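Local structure of DisA protein (Sorangium cellulosum, 6CCA) at residues Pro56-Leu61 against Pro149-Tyr154; Val155-Ala160 against Asp186-Leu191; Ile226-Val231 against Phe300-Gly305; Glu254-Asp259 against Thr280-Asp285. The protein probably transfers methyl groups from S-adenosylmethionine to the alpha carbon of polyketide intermediates, serving as the gem-dimethylating carbon methyltransferase of the disorazol assembly line. All coordinates share one frame; numbering follows the deposited sequence.

Interactions 1 and 2 join helical parts of the chain and share helix 152-163: its first turn and the loop just before it pack on helix 55-75 in interaction 1, its next turns on residues 186-191 in interaction 2. Interactions 3 and 4 join parallel strands of one sheet across the chain's centre from interaction 1, with strands 226-231 and 253-257 as neighbours and centres about 9 Å apart. The helical contacts have no hydrogen bond between their segments and depend on packed side chains; the strand contacts depend on backbone hydrogen bonds. Interactions 1, 3 and 4 are buried, whereas interaction 2 runs from a leucine core to an exposed arginine and aspartate.

Interaction 1. Residues Pro56-Leu61 against Pro149-Tyr154; sequences PAFDAL and PAIAPY
Phe58 and Ile151 make the tight centre of this contact. The methyl CG2 of Ile151 sits over the middle of the Phe58 ring, 3.6 Å from its centroid and 13° off the ring normal, a CH-pi contact that leaves the ring carbons at similar distances from one methyl. Ile151 is well suited to this place because its beta-branch sends two arms in different directions: CG2 goes to the ring, while CD1, at the end of the other arm, reaches Ala57 O at 3.6 Å, still on the tight side. Phe58 also presents its edge to the face of Tyr154, with CZ 3.8 Å from Tyr154 CE1 and the planes at 76°, a T-shaped pair. Tyr154 CG lies anti to its own carbonyl carbon (chi1 -57°), which carries the ring to the Phe58 edge. Beside the rings, Leu61 CD2 touches Tyr154 CB at 3.7 Å, the two side chains crossing at about a right angle.

Packing is looser on the more solvent-facing side, at the alanine methyls. Ala57 CB lies 3.9 Å from Ile151 CG2, and Ala150 CB comes no nearer than 4.4 Å to Phe58 CE1; small side chains here let the two backbones draw close beside the larger groups. Tyr154 OH is hydrogen-bonded to Asn195 OD1, so the buried hydroxyl has a polar partner, and Phe343 makes a further edge-to-face pair with Tyr154. Leu145 of helix 135-146 covers Ile151. The arrangement is typical of the hydrophobic core of a helical bundle, here joining the start of helix 55-75 to the loop that leads into helix 152-163 and to its first turn.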
loop_
_atom_site.group_PDB
_atom_site.type_symbol
_atom_site.label_atom_id
_atom_site.label_comp_id
_atom_site.label_asym_id
_atom_site.label_seq_id
_atom_site.Cartn_x
_atom_site.Cartn_y
_atom_site.Cartn_z
ATOM N N PRO A 56 -4.715 -12.715 15.297
ATOM C CA PRO A 56 -3.767 -12.945 16.403
ATOM C C PRO A 56 -2.322 -12.946 15.904
ATOM O O PRO A 56 -1.417 -12.359 16.565
ATOM C CB PRO A 56 -4.181 -14.334 16.929
ATOM C CG PRO A 56 -5.694 -14.369 16.653
ATOM C CD PRO A 56 -5.794 -13.719 15.278
ATOM N N ALA A 57 -2.117 -13.474 14.697
ATOM C CA ALA A 57 -0.752 -13.511 14.146
ATOM C C ALA A 57 -0.251 -12.096 13.797
ATOM O O ALA A 57 0.882 -11.749 14.111
ATOM C CB ALA A 57 -0.651 -14.463 12.976
ATOM N N PHE A 58 -1.116 -11.285 13.186
ATOM C CA PHE A 58 -0.740 -9.917 12.857
ATOM C C PHE A 58 -0.590 -9.078 14.101
ATOM O O PHE A 58 0.269 -8.216 14.157
ATOM C CB PHE A 58 -1.686 -9.332 11.805
ATOM C CG PHE A 58 -1.309 -9.737 10.431
ATOM C CD1 PHE A 58 -1.775 -10.923 9.882
ATOM C CD2 PHE A 58 -0.418 -8.966 9.701
ATOM C CE1 PHE A 58 -1.345 -11.333 8.641
ATOM C CE2 PHE A 58 -0.028 -9.354 8.434
ATOM C CZ PHE A 58 -0.458 -10.528 7.900
ATOM N N ASP A 59 -1.379 -9.352 15.149
ATOM C CA ASP A 59 -1.148 -8.675 16.441
ATOM C C ASP A 59 0.202 -9.000 16.991
ATOM O O ASP A 59 0.943 -8.089 17.441
ATOM C CB ASP A 59 -2.248 -9.010 17.504
ATOM C CG ASP A 59 -3.620 -8.400 17.191
ATOM O OD1 ASP A 59 -3.743 -7.529 16.318
ATOM O OD2 ASP A 59 -4.600 -8.924 17.764
ATOM N N ALA A 60 0.609 -10.262 16.892
ATOM C CA ALA A 60 1.916 -10.647 17.362
ATOM C C ALA A 60 3.040 -10.072 16.505
ATOM O O ALA A 60 4.137 -9.722 17.003
ATOM C CB ALA A 60 2.058 -12.175 17.409
ATOM N N LEU A 61 2.781 -9.942 15.208
ATOM C CA LEU A 61 3.740 -9.249 14.321
ATOM C C LEU A 61 3.992 -7.817 14.775
ATOM O O LEU A 61 5.119 -7.340 14.723
ATOM C CB LEU A 61 3.266 -9.393 12.863
ATOM C CG LEU A 61 4.132 -8.735 11.810
ATOM C CD1 LEU A 61 5.463 -9.406 11.712
ATOM C CD2 LEU A 61 3.467 -8.771 10.486
ATOM N N PRO A 149 2.285 -19.306 8.767
ATOM C CA PRO A 149 2.343 -18.900 7.365
ATOM C C PRO A 149 1.805 -17.545 6.967
ATOM O O PRO A 149 2.341 -16.899 6.088
ATOM C CB PRO A 149 1.618 -20.062 6.617
ATOM C CG PRO A 149 1.885 -21.249 7.520
ATOM C CD PRO A 149 1.744 -20.674 8.917
ATOM N N ALA A 150 0.745 -17.088 7.624
ATOM C CA ALA A 150 0.123 -15.852 7.199
ATOM C C ALA A 150 1.051 -14.670 7.410
ATOM O O ALA A 150 0.941 -13.654 6.717
ATOM C CB ALA A 150 -1.173 -15.657 7.955
ATOM N N ILE A 151 1.940 -14.775 8.413
ATOM C CA ILE A 151 2.851 -13.684 8.681
ATOM C C ILE A 151 4.290 -13.974 8.235
ATOM O O ILE A 151 5.171 -13.085 8.337
ATOM C CB ILE A 151 2.807 -13.207 10.141
ATOM C CG1 ILE A 151 3.219 -14.282 11.162
ATOM C CG2 ILE A 151 1.455 -12.508 10.409
ATOM C CD1 ILE A 151 3.377 -13.794 12.569
ATOM N N ALA A 152 4.555 -15.225 7.895
ATOM C CA ALA A 152 5.964 -15.625 7.644
ATOM C C ALA A 152 6.729 -14.689 6.669
ATOM O O ALA A 152 7.889 -14.326 6.934
ATOM C CB ALA A 152 6.028 -17.091 7.192
ATOM N N PRO A 153 6.129 -14.291 5.520
ATOM C CA PRO A 153 6.923 -13.434 4.619
ATOM C C PRO A 153 7.185 -12.041 5.156
ATOM O O PRO A 153 8.206 -11.446 4.829
ATOM C CB PRO A 153 6.078 -13.349 3.355
ATOM C CG PRO A 153 4.705 -13.755 3.808
ATOM C CD PRO A 153 4.880 -14.740 4.881
ATOM N N TYR A 154 6.295 -11.577 6.040
ATOM C CA TYR A 154 6.488 -10.302 6.731
ATOM C C TYR A 154 7.644 -10.438 7.748
ATOM O O TYR A 154 8.509 -9.560 7.820
ATOM C CB TYR A 154 5.206 -9.865 7.438
ATOM C CG TYR A 154 4.011 -9.760 6.487
ATOM C CD1 TYR A 154 3.292 -10.898 6.128
ATOM C CD2 TYR A 154 3.605 -8.576 5.983
ATOM C CE1 TYR A 154 2.274 -10.869 5.240
ATOM C CE2 TYR A 154 2.561 -8.500 5.052
ATOM C CZ TYR A 154 1.879 -9.651 4.696
ATOM O OH TYR A 154 0.800 -9.698 3.801
#

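Interaction 2. Residues Val155-Ala160 against Asp186-Leu191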
loop_
_atom_site.group_PDB
_atom_site.type_symbol
_atom_site.label_atom_id
_atom_site.label_comp_id
_atom_site.label_asym_id
_atom_site.label_seq_id
_atom_site.Cartn_x
_atom_site.Cartn_y
_atom_site.Cartn_z
ATOM N N VAL A 155 7.663 -11.542 8.473
ATOM C CA VAL A 155 8.716 -11.822 9.464
ATOM C C VAL A 155 10.071 -11.881 8.736
ATOM O O VAL A 155 11.064 -11.250 9.129
ATOM C CB VAL A 155 8.444 -13.119 10.230
ATOM C CG1 VAL A 155 9.624 -13.519 11.089
ATOM C CG2 VAL A 155 7.208 -12.940 11.108
ATOM N N ARG A 156 10.087 -12.638 7.644
ATOM C CA ARG A 156 11.276 -12.770 6.814
ATOM C C ARG A 156 11.809 -11.406 6.387
ATOM O O ARG A 156 12.990 -11.109 6.571
ATOM C CB ARG A 156 10.978 -13.628 5.583
ATOM C CG ARG A 156 11.068 -15.124 5.831
ATOM C CD ARG A 156 11.088 -15.900 4.524
ATOM N NE ARG A 156 12.271 -15.594 3.723
ATOM C CZ ARG A 156 12.240 -14.945 2.564
ATOM N NH1 ARG A 156 11.083 -14.531 2.065
ATOM N NH2 ARG A 156 13.365 -14.710 1.903
ATOM N N LEU A 157 10.938 -10.578 5.816
ATOM C CA LEU A 157 11.349 -9.259 5.367
ATOM C C LEU A 157 11.900 -8.401 6.548
ATOM O O LEU A 157 12.876 -7.694 6.401
ATOM C CB LEU A 157 10.165 -8.541 4.723
ATOM C CG LEU A 157 10.516 -7.101 4.310
ATOM C CD1 LEU A 157 11.717 -7.112 3.383
ATOM C CD2 LEU A 157 9.350 -6.379 3.616
ATOM N N LEU A 158 11.172 -8.368 7.681
ATOM C CA LEU A 158 11.653 -7.589 8.829
ATOM C C LEU A 158 13.007 -8.079 9.286
ATOM O O LEU A 158 13.858 -7.288 9.660
ATOM C CB LEU A 158 10.697 -7.695 9.986
ATOM C CG LEU A 158 9.399 -6.943 9.835
ATOM C CD1 LEU A 158 8.630 -7.095 11.101
ATOM C CD2 LEU A 158 9.681 -5.436 9.662
ATOM N N TRP A 159 13.202 -9.392 9.323
ATOM C CA TRP A 159 14.503 -9.963 9.733
ATOM C C TRP A 159 15.626 -9.605 8.778
ATOM O O TRP A 159 16.697 -9.201 9.214
ATOM C CB TRP A 159 14.417 -11.484 9.952
ATOM C CG TRP A 159 15.574 -12.004 10.755
ATOM C CD1 TRP A 159 16.655 -12.696 10.279
ATOM C CD2 TRP A 159 15.842 -11.730 12.132
ATOM N NE1 TRP A 159 17.540 -12.919 11.315
ATOM C CE2 TRP A 159 17.079 -12.313 12.446
ATOM C CE3 TRP A 159 15.133 -11.079 13.126
ATOM C CZ2 TRP A 159 17.600 -12.314 13.735
ATOM C CZ3 TRP A 159 15.665 -11.023 14.391
ATOM C CH2 TRP A 159 16.884 -11.661 14.697
ATOM N N ALA A 160 15.351 -9.569 7.469
ATOM C CA ALA A 160 16.358 -9.131 6.500
ATOM C C ALA A 160 16.720 -7.650 6.722
ATOM O O ALA A 160 17.882 -7.254 6.633
ATOM C CB ALA A 160 15.878 -9.386 5.057
ATOM N N ASP A 186 12.826 -11.876 -4.224
ATOM C CA ASP A 186 12.831 -12.961 -3.257
ATOM C C ASP A 186 12.104 -12.623 -1.941
ATOM O O ASP A 186 11.546 -13.523 -1.259
ATOM C CB ASP A 186 14.290 -13.348 -2.946
ATOM C CG ASP A 186 15.015 -13.926 -4.175
ATOM O OD1 ASP A 186 14.431 -13.933 -5.292
ATOM O OD2 ASP A 186 16.160 -14.362 -3.977
ATOM N N LEU A 187 12.231 -11.375 -1.537
ATOM C CA LEU A 187 11.591 -10.925 -0.266
ATOM C C LEU A 187 10.275 -10.212 -0.489
ATOM O O LEU A 187 9.349 -10.360 0.331
ATOM C CB LEU A 187 12.493 -9.936 0.492
ATOM C CG LEU A 187 13.743 -10.531 1.113
ATOM C CD1 LEU A 187 14.542 -9.407 1.790
ATOM C CD2 LEU A 187 13.398 -11.586 2.147
ATOM N N MET A 188 10.210 -9.351 -1.513
ATOM C CA MET A 188 8.967 -8.564 -1.748
ATOM C C MET A 188 7.867 -9.369 -2.417
ATOM O O MET A 188 6.678 -9.196 -2.132
ATOM C CB MET A 188 9.238 -7.270 -2.510
ATOM C CG MET A 188 9.934 -6.177 -1.698
ATOM S SD MET A 188 9.194 -5.727 -0.082
ATOM C CE MET A 188 9.481 -3.959 -0.162
ATOM N N GLY A 189 8.258 -10.296 -3.266
ATOM C CA GLY A 189 7.318 -11.046 -4.077
ATOM C C GLY A 189 6.343 -11.763 -3.167
ATOM O O GLY A 189 5.126 -11.587 -3.313
ATOM N N PRO A 190 6.869 -12.535 -2.205
ATOM C CA PRO A 190 5.983 -13.277 -1.315
ATOM C C PRO A 190 5.070 -12.417 -0.423
ATOM O O PRO A 190 4.171 -12.992 0.245
ATOM C CB PRO A 190 6.947 -14.115 -0.462
ATOM C CG PRO A 190 8.222 -14.195 -1.283
ATOM C CD PRO A 190 8.288 -12.935 -2.043
ATOM N N LEU A 191 5.313 -11.129 -0.359
ATOM C CA LEU A 191 4.505 -10.213 0.419
ATOM C C LEU A 191 3.242 -9.838 -0.326
ATOM O O LEU A 191 2.200 -9.736 0.233
ATOM C CB LEU A 191 5.256 -8.941 0.682
ATOM C CG LEU A 191 5.447 -8.449 2.084
ATOM C CD1 LEU A 191 6.331 -9.389 2.817
ATOM C CD2 LEU A 191 6.110 -7.094 2.016
#
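Leu187 is the central side chain of this contact and meets Arg156, Leu157 and Ala160 of helix 152-163. Its CB lies 4.1 Å from Leu157 CD1. The first torsion, with CG anti to the carbonyl carbon (chi1 -71°), brings CG to the helix, and the branching there sends the two methyls to different residues. CD1 turns to Ala160 CB at 3.5 Å and also touches Leu157 CD1, an approach that the small alanine permits. CD2 goes the other way, over one face of the Arg156 guanidinium; at 3.1 Å from Arg156 NH2 it is closer than comfortable packing would allow, so its exact placement is doubtful.

Leu157 occupies the buried side. Its CD2 meets Met188 SD at 3.8 Å and Leu191 CD2 at 3.7 Å, the flexible methionine bending back so that its sulfur reaches the leucine. Phe343 packs on both Leu157 and Leu191, extending this apolar layer to helix 342-346.

Arg156 lies at the exposed margin, its chain bent at chi3. Asp186 O stands at the edge of the guanidinium, 3.5 Å from NH1, and Arg156 NH2 and Asp186 OD2 are 6.5 Å apart. With no hydrogen bond or salt bridge joining the segments, cohesion probably comes mainly from apolar packing, while the opposite charges may add only a weak attraction.

Interaction 3. Residues Ile226-Val231 against Phe300-Gly305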
loop_
_atom_site.group_PDB
_atom_site.type_symbol
_atom_site.label_atom_id
_atom_site.label_comp_id
_atom_site.label_asym_id
_atom_site.label_seq_id
_atom_site.Cartn_x
_atom_site.Cartn_y
_atom_site.Cartn_z
ATOM N N ILE A 226 -14.048 -1.746 -23.238
ATOM C CA ILE A 226 -13.902 -1.256 -21.889
ATOM C C ILE A 226 -12.387 -1.095 -21.669
ATOM O O ILE A 226 -11.633 -2.002 -22.088
ATOM C CB ILE A 226 -14.412 -2.269 -20.857
ATOM C CG1 ILE A 226 -15.938 -2.500 -20.950
ATOM C CG2 ILE A 226 -14.073 -1.779 -19.462
ATOM C CD1 ILE A 226 -16.728 -1.269 -20.651
ATOM N N THR A 227 -11.992 0.057 -21.109
ATOM C CA THR A 227 -10.583 0.421 -20.965
ATOM C C THR A 227 -10.239 0.595 -19.506
ATOM O O THR A 227 -10.835 1.429 -18.825
ATOM C CB THR A 227 -10.277 1.725 -21.721
ATOM O OG1 THR A 227 -10.744 1.594 -23.052
ATOM C CG2 THR A 227 -8.789 1.975 -21.810
ATOM N N ILE A 228 -9.260 -0.183 -19.033
ATOM C CA ILE A 228 -8.883 -0.133 -17.619
ATOM C C ILE A 228 -7.459 0.356 -17.547
ATOM O O ILE A 228 -6.640 -0.051 -18.366
ATOM C CB ILE A 228 -8.994 -1.532 -17.046
ATOM C CG1 ILE A 228 -10.419 -2.046 -17.219
ATOM C CG2 ILE A 228 -8.429 -1.595 -15.628
ATOM C CD1 ILE A 228 -10.617 -3.493 -16.772
ATOM N N LEU A 229 -7.189 1.272 -16.649
ATOM C CA LEU A 229 -5.831 1.751 -16.394
ATOM C C LEU A 229 -5.361 1.224 -15.061
ATOM O O LEU A 229 -6.028 1.441 -14.080
ATOM C CB LEU A 229 -5.837 3.260 -16.390
ATOM C CG LEU A 229 -4.618 3.985 -15.798
ATOM C CD1 LEU A 229 -3.491 3.755 -16.776
ATOM C CD2 LEU A 229 -4.890 5.460 -15.647
ATOM N N GLU A 230 -4.194 0.593 -15.014
ATOM C CA GLU A 230 -3.530 0.349 -13.777
ATOM C C GLU A 230 -2.389 1.330 -13.600
ATOM O O GLU A 230 -1.501 1.432 -14.440
ATOM C CB GLU A 230 -2.986 -1.064 -13.657
ATOM C CG GLU A 230 -2.337 -1.309 -12.316
ATOM C CD GLU A 230 -1.945 -2.771 -12.041
ATOM O OE1 GLU A 230 -1.944 -3.602 -12.993
ATOM O OE2 GLU A 230 -1.571 -3.005 -10.846
ATOM N N VAL A 231 -2.415 2.043 -12.485
ATOM C CA VAL A 231 -1.310 2.925 -12.140
ATOM C C VAL A 231 -0.334 2.249 -11.236
ATOM O O VAL A 231 -0.705 1.401 -10.413
ATOM C CB VAL A 231 -1.814 4.240 -11.516
ATOM C CG1 VAL A 231 -2.606 5.021 -12.579
ATOM C CG2 VAL A 231 -2.687 4.005 -10.359
ATOM N N PHE A 300 -10.915 6.250 -19.707
ATOM C CA PHE A 300 -10.894 5.062 -18.904
ATOM C C PHE A 300 -12.171 4.788 -18.172
ATOM O O PHE A 300 -12.687 5.648 -17.562
ATOM C CB PHE A 300 -9.735 5.151 -17.913
ATOM C CG PHE A 300 -8.414 5.127 -18.580
ATOM C CD1 PHE A 300 -7.939 3.978 -19.121
ATOM C CD2 PHE A 300 -7.720 6.271 -18.774
ATOM C CE1 PHE A 300 -6.768 3.950 -19.794
ATOM C CE2 PHE A 300 -6.526 6.250 -19.440
ATOM C CZ PHE A 300 -6.065 5.082 -19.948
ATOM N N ASP A 301 -12.611 3.539 -18.234
ATOM C CA ASP A 301 -13.788 3.119 -17.497
ATOM C C ASP A 301 -13.426 2.876 -16.042
ATOM O O ASP A 301 -14.264 3.024 -15.151
ATOM C CB ASP A 301 -14.302 1.855 -18.115
ATOM C CG ASP A 301 -14.830 2.098 -19.540
ATOM O OD1 ASP A 301 -16.002 2.549 -19.652
ATOM O OD2 ASP A 301 -14.043 2.002 -20.491
ATOM N N VAL A 302 -12.210 2.382 -15.810
ATOM C CA VAL A 302 -11.738 1.995 -14.440
ATOM C C VAL A 302 -10.289 2.390 -14.327
ATOM O O VAL A 302 -9.519 2.202 -15.276
ATOM C CB VAL A 302 -11.835 0.449 -14.177
ATOM C CG1 VAL A 302 -11.388 0.069 -12.770
ATOM C CG2 VAL A 302 -13.222 -0.074 -14.418
ATOM N N VAL A 303 -9.938 2.958 -13.180
ATOM C CA VAL A 303 -8.574 3.097 -12.775
ATOM C C VAL A 303 -8.324 2.237 -11.544
ATOM O O VAL A 303 -9.038 2.386 -10.537
ATOM C CB VAL A 303 -8.211 4.522 -12.478
ATOM C CG1 VAL A 303 -6.790 4.652 -11.992
ATOM C CG2 VAL A 303 -8.328 5.383 -13.702
ATOM N N LEU A 304 -7.307 1.381 -11.604
ATOM C CA LEU A 304 -6.897 0.509 -10.503
ATOM C C LEU A 304 -5.569 0.979 -9.929
ATOM O O LEU A 304 -4.596 1.243 -10.668
ATOM C CB LEU A 304 -6.693 -0.926 -11.039
ATOM C CG LEU A 304 -5.960 -1.882 -10.089
ATOM C CD1 LEU A 304 -6.856 -2.122 -8.870
ATOM C CD2 LEU A 304 -5.716 -3.178 -10.811
ATOM N N GLY A 305 -5.514 1.105 -8.604
ATOM C CA GLY A 305 -4.281 1.486 -7.887
ATOM C C GLY A 305 -4.068 0.529 -6.753
ATOM O O GLY A 305 -4.787 0.612 -5.742
HETATM O O HOH W 1 -13.309 2.562 -23.400
#
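Leu229 and Val302 begin the regular pairing of these parallel strands: Leu229 N gives its hydrogen to Val302 O at 2.9 Å. Leu229 O then takes one from Leu304 N, and Leu304 O from Val231 N. Where the second strand turns its corner, Asp301 N binds Thr227 O at 2.8 Å, and Val302 N weakly bonds the same oxygen. A chi1 of -66° turns the Asp301 carboxylate back, and its OD2 accepts from Thr227 N at 2.9 Å on the anti side, standing in, it seems, for a backbone acceptor.

Leu229 CB sits over one face of the Phe300 ring, 3.7 Å from the ring centroid, and Thr227 CG2 lies 3.5 Å from Phe300 CD1. Leu229 CD2 and Val303 CG2 pack side by side; beta-branched valine suits a strand, leucine the buried face. Glu230 and Leu304 point to the other face of the sheet.

In the second shell, Lys327 and Arg216 form salt bridges with Asp301 OD2 and OD1, probably stabilising its charge. Glu230 OE1 is held by Tyr255 OH and Thr239 OG1. Consistent with the Rossmann-like class I methyltransferase fold, the pair lies between strands 253-257 and 330-337, with helix 196-216 over Ile226, Val302 and Leu304.

Interaction 4. Residues Glu254-Asp259 against Thr280-Asp285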
loop_
_atom_site.group_PDB
_atom_site.type_symbol
_atom_site.label_atom_id
_atom_site.label_comp_id
_atom_site.label_asym_id
_atom_site.label_seq_id
_atom_site.Cartn_x
_atom_site.Cartn_y
_atom_site.Cartn_z
ATOM N N GLU A 254 -9.393 -3.178 -23.338
ATOM C CA GLU A 254 -8.024 -2.680 -23.389
ATOM C C GLU A 254 -7.516 -2.402 -21.953
ATOM O O GLU A 254 -8.185 -1.703 -21.185
ATOM C CB GLU A 254 -7.920 -1.397 -24.144
ATOM C CG GLU A 254 -8.575 -1.311 -25.475
ATOM C CD GLU A 254 -8.546 0.127 -25.916
ATOM O OE1 GLU A 254 -9.519 0.925 -25.615
ATOM O OE2 GLU A 254 -7.446 0.453 -26.379
ATOM N N TYR A 255 -6.326 -2.886 -21.615
ATOM C CA TYR A 255 -5.768 -2.685 -20.317
ATOM C C TYR A 255 -4.421 -1.933 -20.445
ATOM O O TYR A 255 -3.550 -2.319 -21.214
ATOM C CB TYR A 255 -5.589 -4.029 -19.672
ATOM C CG TYR A 255 -5.192 -4.053 -18.222
ATOM C CD1 TYR A 255 -3.885 -3.810 -17.799
ATOM C CD2 TYR A 255 -6.135 -4.399 -17.249
ATOM C CE1 TYR A 255 -3.529 -3.862 -16.443
ATOM C CE2 TYR A 255 -5.821 -4.439 -15.902
ATOM C CZ TYR A 255 -4.516 -4.191 -15.485
ATOM O OH TYR A 255 -4.243 -4.256 -14.118
ATOM N N PHE A 256 -4.309 -0.805 -19.766
ATOM C CA PHE A 256 -3.094 -0.037 -19.747
ATOM C C PHE A 256 -2.282 -0.356 -18.484
ATOM O O PHE A 256 -2.653 -0.024 -17.337
ATOM C CB PHE A 256 -3.402 1.440 -19.828
ATOM C CG PHE A 256 -3.709 1.925 -21.222
ATOM C CD1 PHE A 256 -4.903 1.566 -21.851
ATOM C CD2 PHE A 256 -2.793 2.706 -21.909
ATOM C CE1 PHE A 256 -5.179 1.980 -23.162
ATOM C CE2 PHE A 256 -3.077 3.161 -23.218
ATOM C CZ PHE A 256 -4.231 2.748 -23.849
ATOM N N TYR A 257 -1.151 -1.026 -18.716
ATOM C CA TYR A 257 -0.131 -1.306 -17.715
ATOM C C TYR A 257 0.840 -0.107 -17.642
ATOM O O TYR A 257 1.565 0.154 -18.610
ATOM C CB TYR A 257 0.584 -2.608 -18.127
ATOM C CG TYR A 257 1.660 -3.130 -17.194
ATOM C CD1 TYR A 257 2.790 -2.423 -16.900
ATOM C CD2 TYR A 257 1.545 -4.375 -16.631
ATOM C CE1 TYR A 257 3.783 -2.949 -16.059
ATOM C CE2 TYR A 257 2.547 -4.898 -15.847
ATOM C CZ TYR A 257 3.655 -4.174 -15.580
ATOM O OH TYR A 257 4.597 -4.747 -14.731
ATOM N N THR A 258 0.796 0.651 -16.556
ATOM C CA THR A 258 1.548 1.887 -16.457
ATOM C C THR A 258 2.270 1.957 -15.167
ATOM O O THR A 258 1.903 1.258 -14.198
ATOM C CB THR A 258 0.683 3.181 -16.614
ATOM O OG1 THR A 258 0.035 3.480 -15.403
ATOM C CG2 THR A 258 -0.284 3.066 -17.727
ATOM N N ASP A 259 3.399 2.717 -15.180
ATOM C CA ASP A 259 4.190 2.974 -13.996
ATOM C C ASP A 259 4.976 4.236 -14.252
ATOM O O ASP A 259 5.199 4.614 -15.402
ATOM C CB ASP A 259 5.193 1.832 -13.755
ATOM C CG ASP A 259 5.788 1.888 -12.364
ATOM O OD1 ASP A 259 5.116 1.382 -11.444
ATOM O OD2 ASP A 259 6.919 2.436 -12.201
ATOM N N THR A 280 -1.655 -2.479 -23.304
ATOM C CA THR A 280 -0.770 -1.420 -23.744
ATOM C C THR A 280 0.123 -1.044 -22.572
ATOM O O THR A 280 -0.347 -0.882 -21.465
ATOM C CB THR A 280 -1.606 -0.244 -24.259
ATOM O OG1 THR A 280 -2.332 -0.713 -25.372
ATOM C CG2 THR A 280 -0.785 0.993 -24.710
ATOM N N PHE A 281 1.413 -0.913 -22.807
ATOM C CA PHE A 281 2.362 -0.627 -21.763
ATOM C C PHE A 281 2.886 0.764 -22.029
ATOM O O PHE A 281 3.396 1.052 -23.157
ATOM C CB PHE A 281 3.510 -1.652 -21.839
ATOM C CG PHE A 281 3.086 -3.058 -21.672
ATOM C CD1 PHE A 281 2.539 -3.789 -22.684
ATOM C CD2 PHE A 281 3.199 -3.658 -20.417
ATOM C CE1 PHE A 281 2.131 -5.095 -22.474
ATOM C CE2 PHE A 281 2.791 -4.943 -20.238
ATOM C CZ PHE A 281 2.268 -5.674 -21.251
ATOM N N GLN A 282 2.769 1.650 -21.039
ATOM C CA GLN A 282 3.054 3.089 -21.229
ATOM C C GLN A 282 3.366 3.714 -19.884
ATOM O O GLN A 282 2.599 3.536 -18.918
ATOM C CB GLN A 282 1.788 3.760 -21.813
ATOM C CG GLN A 282 1.927 5.198 -22.305
ATOM C CD GLN A 282 0.754 5.643 -23.233
ATOM O OE1 GLN A 282 0.064 4.827 -23.836
ATOM N NE2 GLN A 282 0.562 6.945 -23.345
ATOM N N PRO A 283 4.442 4.500 -19.799
ATOM C CA PRO A 283 4.754 5.179 -18.564
ATOM C C PRO A 283 3.668 6.232 -18.180
ATOM O O PRO A 283 3.069 6.824 -19.042
ATOM C CB PRO A 283 6.094 5.847 -18.823
ATOM C CG PRO A 283 6.599 5.294 -20.067
ATOM C CD PRO A 283 5.502 4.639 -20.843
ATOM N N LEU A 284 3.510 6.459 -16.919
ATOM C CA LEU A 284 2.590 7.493 -16.408
ATOM C C LEU A 284 2.936 7.916 -15.036
ATOM O O LEU A 284 3.062 7.102 -14.095
ATOM C CB LEU A 284 1.164 6.981 -16.335
ATOM C CG LEU A 284 0.097 7.952 -15.800
ATOM C CD1 LEU A 284 -0.008 9.278 -16.542
ATOM C CD2 LEU A 284 -1.237 7.220 -15.980
ATOM N N ASP A 285 3.047 9.241 -14.892
ATOM C CA ASP A 285 3.330 9.894 -13.653
ATOM C C ASP A 285 2.107 10.751 -13.389
ATOM O O ASP A 285 1.851 11.666 -14.165
ATOM C CB ASP A 285 4.528 10.811 -13.801
ATOM C CG ASP A 285 4.904 11.493 -12.470
ATOM O OD1 ASP A 285 4.116 11.452 -11.532
ATOM O OD2 ASP A 285 6.001 12.033 -12.355
HETATM O O HOH W 2 1.398 4.700 -13.322
#
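Different first torsions bring Tyr257 and Phe281 together: the tyrosine CG points opposite the backbone N, whereas Phe281 CG is anti to the carbonyl carbon (chi1 -60°), which swings the Phe281 ring back over the tyrosine. Phe281 CD2 lies 3.6 Å from Tyr257 CG, and the planes meet obliquely at 43°. On the opposite face of the sheet, the Phe256 ring lies beside Thr280. Thr280 CB sits over that ring, 3.9 Å from the centroid, while Gln282 OE1 lies in the ring plane at the edge, 3.6 Å from Phe256 CE2. The beta-branched threonine suits an edge strand beside an aromatic ring, and the long glutamine can pass the ring while its NE2 binds Gln293 O.

Backbone bonds fix the parallel register: Thr280 N to Tyr255 O at 2.8 Å, Tyr257 N to Thr280 O, and Gln282 N to Tyr257 O. Beyond the regular strands, Leu284 N reaches Asp259 O at 2.9 Å from above the carbonyl plane, 55° out of it. Alongside this bond, a water donates to both Thr258 OG1 and Leu284 O, also joining the segments. The contact closes the beta-alpha-beta unit of strand 253-257, helix 262-272 and strand 279-281.

Polar ends turn toward neighbouring loops and strands: Tyr257 OH binds Gly234 O, Thr258 OG1 binds Glu230 O, and Asp259 uses OD1 for Gly234 N and OD2 for Ser261 N. The chemistry thus implies a division of labour: aromatic and methyl groups pack both faces of the sheet, backbone bonds hold the register, and polar side chains tie the strand ends to neighbouring loops, such as the one at Gly234.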